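Local coordinates for protein beta subunit of photoactivated adenylyl cyclase (Beggiatoa sp. PS, PDB 5M2A) that makes cyclic AMP from ATP under the control of a blue-light-sensing BLUF domain that carries a flavin, at residues 33-38 against 93-98; 50-55 against 66-71; 280-285 against 294-299. One frame throughout, in Å; residues are numbered along the deposited sequence. Where two conformers were deposited one is given.

Contacts 1 and 2 lie in the flavin-binding BLUF part of the chain, their centres 13 Å apart, and grip the same flavin mononucleotide. Contact 1 holds its pyrimidine edge; contact 2 reaches N5, one ring face and the ribityl hydroxyls. They touch through M96, whose CE lies 3.3 Å from NE2 of Q52, and both reach the same sheet. Contact 3 belongs to the cyclase domain, on the other side of the chain's centre: its centre is 42 Å from that of contact 2, with about 30 Å between nearest atoms. It packs a helix on the catalytic sheet, the side chain of L282 about 14 Å from a bound magnesium ion.

Contact 1: residues 33-38 against 93-98. With FMN (flavin mononucleotide), chain F.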
loop_
_atom_site.group_PDB
_atom_site.type_symbol
_atom_site.label_atom_id
_atom_site.label_comp_id
_atom_site.label_asym_id
_atom_site.label_seq_id
_atom_site.Cartn_x
_atom_site.Cartn_y
_atom_site.Cartn_z
ATOM N N ASN A 33 -7.276 7.192 -39.249
ATOM C CA ASN A 33 -6.943 5.798 -38.977
ATOM C C ASN A 33 -8.140 5.041 -38.412
ATOM O O ASN A 33 -8.415 3.909 -38.827
ATOM C CB ASN A 33 -5.758 5.716 -38.016
ATOM C CG ASN A 33 -4.480 6.280 -38.611
ATOM O OD1 ASN A 33 -4.399 6.529 -39.813
ATOM N ND2 ASN A 33 -3.469 6.477 -37.767
ATOM N N ASN A 34 -8.869 5.653 -37.473
ATOM C CA ASN A 34 -9.977 4.952 -36.833
ATOM C C ASN A 34 -11.109 4.670 -37.813
ATOM O O ASN A 34 -11.787 3.644 -37.691
ATOM C CB ASN A 34 -10.483 5.753 -35.633
ATOM C CG ASN A 34 -9.455 5.834 -34.515
ATOM O OD1 ASN A 34 -8.320 5.383 -34.668
ATOM N ND2 ASN A 34 -9.848 6.418 -33.389
ATOM N N GLN A 35 -11.326 5.554 -38.789
ATOM C CA GLN A 35 -12.308 5.268 -39.833
ATOM C C GLN A 35 -11.878 4.081 -40.686
ATOM O O GLN A 35 -12.713 3.269 -41.101
ATOM C CB GLN A 35 -12.530 6.501 -40.711
ATOM C CG GLN A 35 -13.579 7.461 -40.176
ATOM C CD GLN A 35 -13.697 8.725 -41.002
ATOM O OE1 GLN A 35 -12.946 8.930 -41.955
ATOM N NE2 GLN A 35 -14.642 9.586 -40.635
ATOM N N ARG A 36 -10.578 3.968 -40.965
ATOM C CA ARG A 36 -10.079 2.805 -41.691
ATOM C C ARG A 36 -10.250 1.529 -40.878
ATOM O O ARG A 36 -10.670 0.495 -41.411
ATOM C CB ARG A 36 -8.611 3.010 -42.059
ATOM C CG ARG A 36 -7.923 1.765 -42.595
ATOM C CD ARG A 36 -6.458 2.032 -42.885
ATOM N NE ARG A 36 -5.785 2.658 -41.754
ATOM C CZ ARG A 36 -5.275 1.992 -40.723
ATOM N NH1 ARG A 36 -5.362 0.670 -40.675
ATOM N NH2 ARG A 36 -4.676 2.652 -39.738
ATOM N N ASP A 37 -9.937 1.583 -39.588
ATOM C CA ASP A 37 -10.000 0.417 -38.716
ATOM C C ASP A 37 -11.374 0.214 -38.093
ATOM O O ASP A 37 -11.524 -0.678 -37.252
ATOM C CB ASP A 37 -8.950 0.531 -37.611
ATOM C CG ASP A 37 -7.537 0.404 -38.137
ATOM O OD1 ASP A 37 -7.346 -0.270 -39.170
ATOM O OD2 ASP A 37 -6.617 0.974 -37.514
ATOM N N ASN A 38 -12.368 1.013 -38.484
ATOM C CA ASN A 38 -13.705 0.957 -37.892
ATOM C C ASN A 38 -13.639 1.135 -36.374
ATOM O O ASN A 38 -14.339 0.462 -35.613
ATOM C CB ASN A 38 -14.416 -0.345 -38.268
ATOM C CG ASN A 38 -15.927 -0.242 -38.158
ATOM O OD1 ASN A 38 -16.498 0.843 -38.271
ATOM N ND2 ASN A 38 -16.582 -1.378 -37.939
ATOM N N ASN A 93 -20.838 7.272 -33.968
ATOM C CA ASN A 93 -20.725 8.298 -34.996
ATOM C C ASN A 93 -19.416 9.073 -34.933
ATOM O O ASN A 93 -19.207 9.970 -35.754
ATOM C CB ASN A 93 -21.900 9.276 -34.895
ATOM C CG ASN A 93 -23.246 8.583 -34.973
ATOM O OD1 ASN A 93 -23.493 7.773 -35.865
ATOM N ND2 ASN A 93 -24.121 8.893 -34.025
ATOM N N TRP A 94 -18.534 8.757 -33.987
ATOM C CA TRP A 94 -17.296 9.505 -33.786
ATOM C C TRP A 94 -16.109 8.573 -33.989
ATOM O O TRP A 94 -15.798 7.771 -33.108
ATOM C CB TRP A 94 -17.250 10.121 -32.395
ATOM C CG TRP A 94 -18.342 11.100 -32.095
ATOM C CD1 TRP A 94 -19.099 11.796 -32.991
ATOM C CD2 TRP A 94 -18.796 11.493 -30.794
ATOM N NE1 TRP A 94 -20.001 12.600 -32.327
ATOM C CE2 TRP A 94 -19.833 12.430 -30.976
ATOM C CE3 TRP A 94 -18.430 11.138 -29.493
ATOM C CZ2 TRP A 94 -20.505 13.019 -29.903
ATOM C CZ3 TRP A 94 -19.097 11.727 -28.426
ATOM C CH2 TRP A 94 -20.121 12.656 -28.639
ATOM N N ALA A 95 -15.439 8.681 -35.138
ATOM C CA ALA A 95 -14.175 7.973 -35.322
ATOM C C ALA A 95 -13.202 8.324 -34.199
ATOM O O ALA A 95 -12.574 7.443 -33.595
ATOM C CB ALA A 95 -13.581 8.316 -36.687
ATOM N N MET A 96 -13.072 9.619 -33.908
ATOM C CA MET A 96 -12.392 10.083 -32.702
ATOM C C MET A 96 -12.793 11.524 -32.417
ATOM O O MET A 96 -12.319 12.452 -33.079
ATOM C CB MET A 96 -10.872 9.965 -32.840
ATOM C CG MET A 96 -10.110 10.383 -31.579
ATOM S SD MET A 96 -10.833 9.754 -30.050
ATOM C CE MET A 96 -10.821 7.984 -30.345
ATOM N N LYS A 97 -13.678 11.718 -31.451
ATOM C CA LYS A 97 -14.117 13.051 -31.066
ATOM C C LYS A 97 -13.187 13.580 -29.983
ATOM O O LYS A 97 -13.018 12.938 -28.944
ATOM C CB LYS A 97 -15.562 13.021 -30.567
ATOM C CG LYS A 97 -16.000 14.263 -29.812
ATOM C CD LYS A 97 -16.261 15.410 -30.748
ATOM C CE LYS A 97 -17.537 15.184 -31.529
ATOM N NZ LYS A 97 -17.728 16.203 -32.595
ATOM N N THR A 98 -12.571 14.731 -30.229
ATOM C CA THR A 98 -11.679 15.357 -29.258
ATOM C C THR A 98 -12.425 16.465 -28.530
ATOM O O THR A 98 -13.024 17.337 -29.165
ATOM C CB THR A 98 -10.427 15.925 -29.929
ATOM O OG1 THR A 98 -9.679 14.857 -30.522
ATOM C CG2 THR A 98 -9.551 16.653 -28.901
HETATM N N1 FMN F . -3.793 7.340 -33.334
HETATM C C2 FMN F . -4.873 6.718 -33.929
HETATM O O2 FMN F . -4.758 6.220 -35.044
HETATM N N3 FMN F . -6.084 6.635 -33.271
HETATM C C4 FMN F . -6.217 7.184 -32.012
HETATM O O4 FMN F . -7.295 7.118 -31.421
HETATM C C4A FMN F . -5.138 7.812 -31.413
HETATM N N5 FMN F . -5.292 8.355 -30.161
HETATM C C5A FMN F . -4.232 8.978 -29.555
HETATM C C6 FMN F . -4.402 9.519 -28.292
HETATM C C7 FMN F . -3.340 10.154 -27.665
HETATM C C7M FMN F . -3.550 10.733 -26.299
HETATM C C8 FMN F . -2.108 10.246 -28.309
HETATM C C8M FMN F . -0.953 10.928 -27.643
HETATM C C9 FMN F . -1.939 9.700 -29.579
HETATM C C9A FMN F . -3.003 9.062 -30.204
HETATM N N10 FMN F . -2.843 8.516 -31.461
HETATM C C10 FMN F . -3.915 7.892 -32.073
HETATM C "C1'" FMN F . -1.510 8.641 -32.150
HETATM C "C2'" FMN F . -0.776 7.322 -32.349
HETATM O "O2'" FMN F . 0.017 7.057 -31.217
HETATM C "C3'" FMN F . 0.116 7.442 -33.577
HETATM O "O3'" FMN F . 0.852 8.645 -33.491
HETATM C "C4'" FMN F . -0.727 7.457 -34.848
HETATM O "O4'" FMN F . -1.491 6.274 -34.920
HETATM C "C5'" FMN F . 0.143 7.563 -36.094
HETATM O "O5'" FMN F . 1.010 6.452 -36.137
HETATM P P FMN F . 1.880 6.139 -37.453
HETATM O O1P FMN F . 0.983 5.453 -38.455
HETATM O O2P FMN F . 2.398 7.438 -38.032
HETATM O O3P FMN F . 3.035 5.238 -37.080
#
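N34, near the C-terminal end of helix 20-36, reaches across to A95 and the flavin at once. Its CB rests 3.4 Å from A95 O. CG lies anti to the carbonyl carbon (chi1 -66°), which aims the amide at the pyrimidine edge of the flavin. One branch, OD1, accepts an almost straight bond of 2.9 Å from FMN N3 (175°). The other, ND2, has two acceptors: A95 O at 2.9 Å, in the amide plane of N34 but with ND2 above the plane of the A95 carbonyl, and FMN O4 at 3.3 Å. All three bonds together fix the flip of the amide, since OD1 must face N3-H. A leucine in place of N34 would probably leave FMN N3 and A95 O without their mates and the flavin edge less firmly fixed. N33 adds a bond from ND2 to FMN O2, 3.0 Å long. Beside this, A95 CB meets Q35 CG at 3.6 Å, while the bent chain of M96 brings CE 3.6 Å from N34 ND2. The side chain of W94 sets off away from 33-38 and packs on M108 of the second subunit. Paired asparagine bonds to the flavin's C2=O, N3-H and C4=O edge, with a methionine beside them, are characteristic of the BLUF flavin pocket.

Contact 2: residues 50-55 against 66-71; sequences FFQILE and KKILVD. With FMN (flavin mononucleotide), chain F.
NE2 of Q52, whose side chain touches I68, serves two acceptors of the flavin: FMN N5 at 3.0 Å (155°), and FMN O4 by a weak, more bent bond. Q52 stretches out from strand 49-55 with CG anti to its own N (chi1 -164°), and its OE1 is hydrogen-bonded to Y10 OH. I68 comes from helix 58-69, over one face of the flavin: its CD1 stands 3.5 Å from Q52 OE1 and above N5. L54 and I68 meet tip to tip, CD1 to CD1 at 3.7 Å, and L54 CD2 lies near FMN O4. Two residues before Q52, the F50 ring takes the flavin methyl C7M over one face, 3.5 Å from CD2. D71 OD2 accepts from FMN O2' at 2.8 Å and from FMN O3' at 3.2 Å, and also forms a salt bridge with R73. The two segments thus clasp the flavin between strand and helix. With its amide tied to tyrosine at one end and to N5 and O4 at the other, Q52 links Y10 to the flavin, consistent with the light-driven tyrosine-glutamine-flavin rearrangement of BLUF photoreceptors.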
loop_
_atom_site.group_PDB
_atom_site.type_symbol
_atom_site.label_atom_id
_atom_site.label_comp_id
_atom_site.label_asym_id
_atom_site.label_seq_id
_atom_site.Cartn_x
_atom_site.Cartn_y
_atom_site.Cartn_z
ATOM N N PHE A 50 -4.854 13.294 -20.242
ATOM C CA PHE A 50 -5.641 12.753 -21.343
ATOM C C PHE A 50 -6.572 11.673 -20.805
ATOM O O PHE A 50 -6.202 10.908 -19.911
ATOM C CB PHE A 50 -4.746 12.141 -22.425
ATOM C CG PHE A 50 -4.143 13.133 -23.380
ATOM C CD1 PHE A 50 -4.904 14.141 -23.939
ATOM C CD2 PHE A 50 -2.804 13.032 -23.744
ATOM C CE1 PHE A 50 -4.345 15.041 -24.832
ATOM C CE2 PHE A 50 -2.240 13.928 -24.639
ATOM C CZ PHE A 50 -3.013 14.934 -25.181
ATOM N N PHE A 51 -7.781 11.618 -21.357
ATOM C CA PHE A 51 -8.721 10.528 -21.127
ATOM C C PHE A 51 -9.115 10.023 -22.502
ATOM O O PHE A 51 -9.506 10.825 -23.348
ATOM C CB PHE A 51 -9.989 10.987 -20.379
ATOM C CG PHE A 51 -9.725 11.781 -19.126
ATOM C CD1 PHE A 51 -9.193 13.059 -19.194
ATOM C CD2 PHE A 51 -10.056 11.271 -17.886
ATOM C CE1 PHE A 51 -8.960 13.795 -18.039
ATOM C CE2 PHE A 51 -9.820 12.015 -16.736
ATOM C CZ PHE A 51 -9.277 13.275 -16.820
ATOM N N GLN A 52 -9.022 8.722 -22.742
ATOM C CA GLN A 52 -9.469 8.243 -24.041
ATOM C C GLN A 52 -10.266 6.957 -23.908
ATOM O O GLN A 52 -9.923 6.074 -23.123
ATOM C CB GLN A 52 -8.304 8.042 -25.021
ATOM C CG GLN A 52 -8.793 7.912 -26.491
ATOM C CD GLN A 52 -7.664 7.916 -27.504
ATOM O OE1 GLN A 52 -6.526 7.556 -27.189
ATOM N NE2 GLN A 52 -7.971 8.321 -28.730
ATOM N N ILE A 53 -11.328 6.867 -24.705
ATOM C CA ILE A 53 -12.134 5.665 -24.850
ATOM C C ILE A 53 -11.993 5.209 -26.293
ATOM O O ILE A 53 -12.180 6.009 -27.215
ATOM C CB ILE A 53 -13.612 5.931 -24.504
ATOM C CG1 ILE A 53 -13.737 6.560 -23.113
ATOM C CG2 ILE A 53 -14.418 4.639 -24.588
ATOM C CD1 ILE A 53 -15.164 6.977 -22.739
ATOM N N LEU A 54 -11.636 3.940 -26.485
ATOM C CA LEU A 54 -11.479 3.339 -27.803
ATOM C C LEU A 54 -12.389 2.123 -27.907
ATOM O O LEU A 54 -12.517 1.356 -26.949
ATOM C CB LEU A 54 -10.020 2.917 -28.048
ATOM C CG LEU A 54 -8.931 3.990 -28.069
ATOM C CD1 LEU A 54 -7.551 3.349 -28.161
ATOM C CD2 LEU A 54 -9.149 4.959 -29.223
ATOM N N GLU A 55 -13.031 1.939 -29.062
ATOM C CA GLU A 55 -13.871 0.768 -29.248
ATOM C C GLU A 55 -13.801 0.299 -30.696
ATOM O O GLU A 55 -13.596 1.093 -31.616
ATOM C CB GLU A 55 -15.325 1.032 -28.837
ATOM C CG GLU A 55 -15.849 2.387 -29.250
ATOM C CD GLU A 55 -17.280 2.626 -28.808
ATOM O OE1 GLU A 55 -17.910 3.574 -29.324
ATOM O OE2 GLU A 55 -17.773 1.869 -27.943
ATOM N N LYS A 66 -1.285 -0.513 -28.743
ATOM C CA LYS A 66 0.155 -0.754 -28.718
ATOM C C LYS A 66 0.923 0.459 -29.231
ATOM O O LYS A 66 1.982 0.806 -28.697
ATOM C CB LYS A 66 0.494 -1.999 -29.540
ATOM C CG LYS A 66 0.910 -3.195 -28.701
ATOM C CD LYS A 66 1.197 -4.416 -29.563
ATOM C CE LYS A 66 -0.079 -5.158 -29.914
ATOM N NZ LYS A 66 -0.717 -5.759 -28.710
ATOM N N LYS A 67 0.390 1.129 -30.255
ATOM C CA LYS A 67 1.059 2.305 -30.799
ATOM C C LYS A 67 0.894 3.505 -29.881
ATOM O O LYS A 67 1.844 4.267 -29.669
ATOM C CB LYS A 67 0.515 2.627 -32.188
ATOM C CG LYS A 67 0.574 1.470 -33.161
ATOM C CD LYS A 67 0.078 1.900 -34.526
ATOM C CE LYS A 67 -1.229 2.669 -34.405
ATOM N NZ LYS A 67 -1.803 3.005 -35.737
ATOM N N ILE A 68 -0.313 3.703 -29.344
ATOM C CA ILE A 68 -0.538 4.804 -28.414
ATOM C C ILE A 68 0.420 4.709 -27.232
ATOM O O ILE A 68 0.952 5.723 -26.762
ATOM C CB ILE A 68 -2.011 4.819 -27.956
ATOM C CG1 ILE A 68 -2.933 5.179 -29.125
ATOM C CG2 ILE A 68 -2.208 5.799 -26.825
ATOM C CD1 ILE A 68 -4.403 5.226 -28.744
ATOM N N LEU A 69 0.673 3.484 -26.754
ATOM C CA LEU A 69 1.530 3.281 -25.585
ATOM C C LEU A 69 2.935 3.840 -25.796
ATOM O O LEU A 69 3.573 4.312 -24.847
ATOM C CB LEU A 69 1.607 1.791 -25.249
ATOM C CG LEU A 69 0.473 1.168 -24.438
ATOM C CD1 LEU A 69 0.631 -0.347 -24.388
ATOM C CD2 LEU A 69 0.447 1.744 -23.032
ATOM N N VAL A 70 3.448 3.780 -27.025
ATOM C CA VAL A 70 4.797 4.254 -27.307
ATOM C C VAL A 70 4.795 5.676 -27.860
ATOM O O VAL A 70 5.838 6.168 -28.301
ATOM C CB VAL A 70 5.535 3.286 -28.251
ATOM C CG1 VAL A 70 7.042 3.394 -28.064
ATOM C CG2 VAL A 70 5.079 1.858 -27.996
ATOM N N ASP A 71 3.651 6.357 -27.831
ATOM C CA ASP A 71 3.593 7.729 -28.314
ATOM C C ASP A 71 4.357 8.657 -27.373
ATOM O O ASP A 71 4.199 8.597 -26.151
ATOM C CB ASP A 71 2.139 8.185 -28.453
ATOM C CG ASP A 71 1.993 9.431 -29.313
ATOM O OD1 ASP A 71 2.475 10.502 -28.892
ATOM O OD2 ASP A 71 1.383 9.342 -30.403
HETATM N N1 FMN F . -3.793 7.340 -33.334
HETATM C C2 FMN F . -4.873 6.718 -33.929
HETATM O O2 FMN F . -4.758 6.220 -35.044
HETATM N N3 FMN F . -6.084 6.635 -33.271
HETATM C C4 FMN F . -6.217 7.184 -32.012
HETATM O O4 FMN F . -7.295 7.118 -31.421
HETATM C C4A FMN F . -5.138 7.812 -31.413
HETATM N N5 FMN F . -5.292 8.355 -30.161
HETATM C C5A FMN F . -4.232 8.978 -29.555
HETATM C C6 FMN F . -4.402 9.519 -28.292
HETATM C C7 FMN F . -3.340 10.154 -27.665
HETATM C C7M FMN F . -3.550 10.733 -26.299
HETATM C C8 FMN F . -2.108 10.246 -28.309
HETATM C C8M FMN F . -0.953 10.928 -27.643
HETATM C C9 FMN F . -1.939 9.700 -29.579
HETATM C C9A FMN F . -3.003 9.062 -30.204
HETATM N N10 FMN F . -2.843 8.516 -31.461
HETATM C C10 FMN F . -3.915 7.892 -32.073
HETATM C "C1'" FMN F . -1.510 8.641 -32.150
HETATM C "C2'" FMN F . -0.776 7.322 -32.349
HETATM O "O2'" FMN F . 0.017 7.057 -31.217
HETATM C "C3'" FMN F . 0.116 7.442 -33.577
HETATM O "O3'" FMN F . 0.852 8.645 -33.491
HETATM C "C4'" FMN F . -0.727 7.457 -34.848
HETATM O "O4'" FMN F . -1.491 6.274 -34.920
HETATM C "C5'" FMN F . 0.143 7.563 -36.094
HETATM O "O5'" FMN F . 1.010 6.452 -36.137
HETATM P P FMN F . 1.880 6.139 -37.453
HETATM O O1P FMN F . 0.983 5.453 -38.455
HETATM O O2P FMN F . 2.398 7.438 -38.032
HETATM O O3P FMN F . 3.035 5.238 -37.080
#

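Contact 3: residues 280-285 against 294-299; sequences ARLEAL and AFTAGV
A294 and L282 bring helix 274-285 against strand 293-296 in the nucleotidyl cyclase catalytic domain, where helices pack on a mixed sheet. The short segments run roughly antiparallel, 146° between their directions, and their axes approach to 7.7 Å. A294 comes first and points its methyl at the helix: CB lies 4.2 Å from CB of L282 and 3.9 Å from L282 O, so there is methyl against methylene and against a backbone carbonyl. Its own backbone is hydrogen-bonded to I249 and L251 of the neighbouring parallel strand 247-258, which holds it in the sheet, while V326 of strand 324-329 touches both A294 and L282. The side chain of F295 leaves the strand away from 280-285 and packs on L251 and Y327, so that F295 offers the helix its backbone instead. There L282 CD1 rests 3.6 Å from F295 C. CG of L282 stands anti to the carbonyl carbon (chi1 -71°) and the chain beyond is extended, carrying CD1 along the strand past A294 to the next residues. T296 meets the same methyl, its CG2 3.7 Å from L282 CD1, so one leucine branch bears on two consecutive strand residues. The contact is van der Waals packing, partly against backbone, with no hydrogen bond across it. T296 is also the N-cap of helix 297-301, into which the chain now turns. It therefore does two jobs, its methyl facing helix 274-285 and its hydroxyl, at chi1 61°, facing the helix that starts after it. A297 packs on Y327, and V299 on L251 and Y253. The backbone N of V299 completes the cap, giving a weak bond of 3.4 Å to T296 OG1.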
loop_
_atom_site.group_PDB
_atom_site.type_symbol
_atom_site.label_atom_id
_atom_site.label_comp_id
_atom_site.label_asym_id
_atom_site.label_seq_id
_atom_site.Cartn_x
_atom_site.Cartn_y
_atom_site.Cartn_z
ATOM N N ALA A 280 14.003 -12.549 4.148
ATOM C CA ALA A 280 14.315 -11.553 5.174
ATOM C C ALA A 280 15.454 -12.022 6.071
ATOM O O ALA A 280 16.298 -11.224 6.495
ATOM C CB ALA A 280 13.067 -11.257 6.005
ATOM N N ARG A 281 15.488 -13.314 6.391
ATOM C CA ARG A 281 16.558 -13.822 7.245
ATOM C C ARG A 281 17.908 -13.805 6.530
ATOM O O ARG A 281 18.951 -13.578 7.165
ATOM C CB ARG A 281 16.203 -15.230 7.727
ATOM C CG ARG A 281 15.104 -15.231 8.778
ATOM C CD ARG A 281 15.668 -14.849 10.134
ATOM N NE ARG A 281 15.979 -16.039 10.926
ATOM C CZ ARG A 281 17.041 -16.161 11.718
ATOM N NH1 ARG A 281 17.230 -17.281 12.400
ATOM N NH2 ARG A 281 17.917 -15.170 11.814
ATOM N N LEU A 282 17.920 -14.082 5.226
ATOM C CA LEU A 282 19.172 -14.014 4.477
ATOM C C LEU A 282 19.623 -12.574 4.310
ATOM O O LEU A 282 20.822 -12.286 4.297
ATOM C CB LEU A 282 19.028 -14.693 3.120
ATOM C CG LEU A 282 18.918 -16.218 3.201
ATOM C CD1 LEU A 282 18.988 -16.833 1.818
ATOM C CD2 LEU A 282 19.995 -16.807 4.102
ATOM N N GLU A 283 18.671 -11.661 4.157
ATOM C CA GLU A 283 19.011 -10.248 4.151
ATOM C C GLU A 283 19.745 -9.864 5.437
ATOM O O GLU A 283 20.750 -9.149 5.397
ATOM C CB GLU A 283 17.736 -9.423 3.962
ATOM C CG GLU A 283 17.989 -8.000 3.541
ATOM C CD GLU A 283 18.680 -7.234 4.620
ATOM O OE1 GLU A 283 18.174 -7.237 5.764
ATOM O OE2 GLU A 283 19.762 -6.682 4.348
ATOM N N ALA A 284 19.253 -10.338 6.582
ATOM C CA ALA A 284 19.908 -10.018 7.848
ATOM C C ALA A 284 21.261 -10.708 7.957
ATOM O O ALA A 284 22.197 -10.177 8.577
ATOM C CB ALA A 284 19.009 -10.417 9.016
ATOM N N LEU A 285 21.385 -11.893 7.359
ATOM C CA LEU A 285 22.615 -12.664 7.487
ATOM C C LEU A 285 23.794 -12.022 6.764
ATOM O O LEU A 285 24.941 -12.268 7.155
ATOM C CB LEU A 285 22.386 -14.081 6.956
ATOM C CG LEU A 285 23.552 -15.069 6.943
ATOM C CD1 LEU A 285 23.956 -15.447 8.359
ATOM C CD2 LEU A 285 23.149 -16.291 6.144
ATOM N N ALA A 294 22.800 -12.508 -0.395
ATOM C CA ALA A 294 22.726 -13.916 -0.027
ATOM C C ALA A 294 21.424 -14.509 -0.533
ATOM O O ALA A 294 20.379 -13.862 -0.457
ATOM C CB ALA A 294 22.818 -14.112 1.492
ATOM N N PHE A 295 21.473 -15.749 -1.024
ATOM C CA PHE A 295 20.257 -16.337 -1.561
ATOM C C PHE A 295 20.288 -17.855 -1.415
ATOM O O PHE A 295 21.306 -18.461 -1.051
ATOM C CB PHE A 295 20.017 -15.895 -3.019
ATOM C CG PHE A 295 21.192 -16.109 -3.928
ATOM C CD1 PHE A 295 21.489 -17.376 -4.410
ATOM C CD2 PHE A 295 21.984 -15.032 -4.321
ATOM C CE1 PHE A 295 22.573 -17.582 -5.255
ATOM C CE2 PHE A 295 23.076 -15.236 -5.162
ATOM C CZ PHE A 295 23.367 -16.500 -5.626
ATOM N N THR A 296 19.134 -18.459 -1.677
ATOM C CA THR A 296 18.946 -19.891 -1.488
ATOM C C THR A 296 19.373 -20.681 -2.717
ATOM O O THR A 296 19.570 -20.134 -3.804
ATOM C CB THR A 296 17.484 -20.209 -1.176
ATOM O OG1 THR A 296 16.667 -19.783 -2.273
ATOM C CG2 THR A 296 17.037 -19.491 0.088
ATOM N N ALA A 297 19.509 -21.998 -2.521
ATOM C CA ALA A 297 19.768 -22.895 -3.642
ATOM C C ALA A 297 18.692 -22.780 -4.716
ATOM O O ALA A 297 18.992 -22.880 -5.906
ATOM C CB ALA A 297 19.875 -24.337 -3.149
ATOM N N GLY A 298 17.442 -22.532 -4.320
ATOM C CA GLY A 298 16.379 -22.417 -5.307
ATOM C C GLY A 298 16.550 -21.213 -6.213
ATOM O O GLY A 298 16.218 -21.260 -7.400
ATOM N N VAL A 299 17.052 -20.108 -5.663
ATOM C CA VAL A 299 17.358 -18.949 -6.497
ATOM C C VAL A 299 18.446 -19.306 -7.489
ATOM O O VAL A 299 18.369 -18.967 -8.673
ATOM C CB VAL A 299 17.768 -17.751 -5.621
ATOM C CG1 VAL A 299 18.328 -16.629 -6.505
ATOM C CG2 VAL A 299 16.570 -17.262 -4.813
#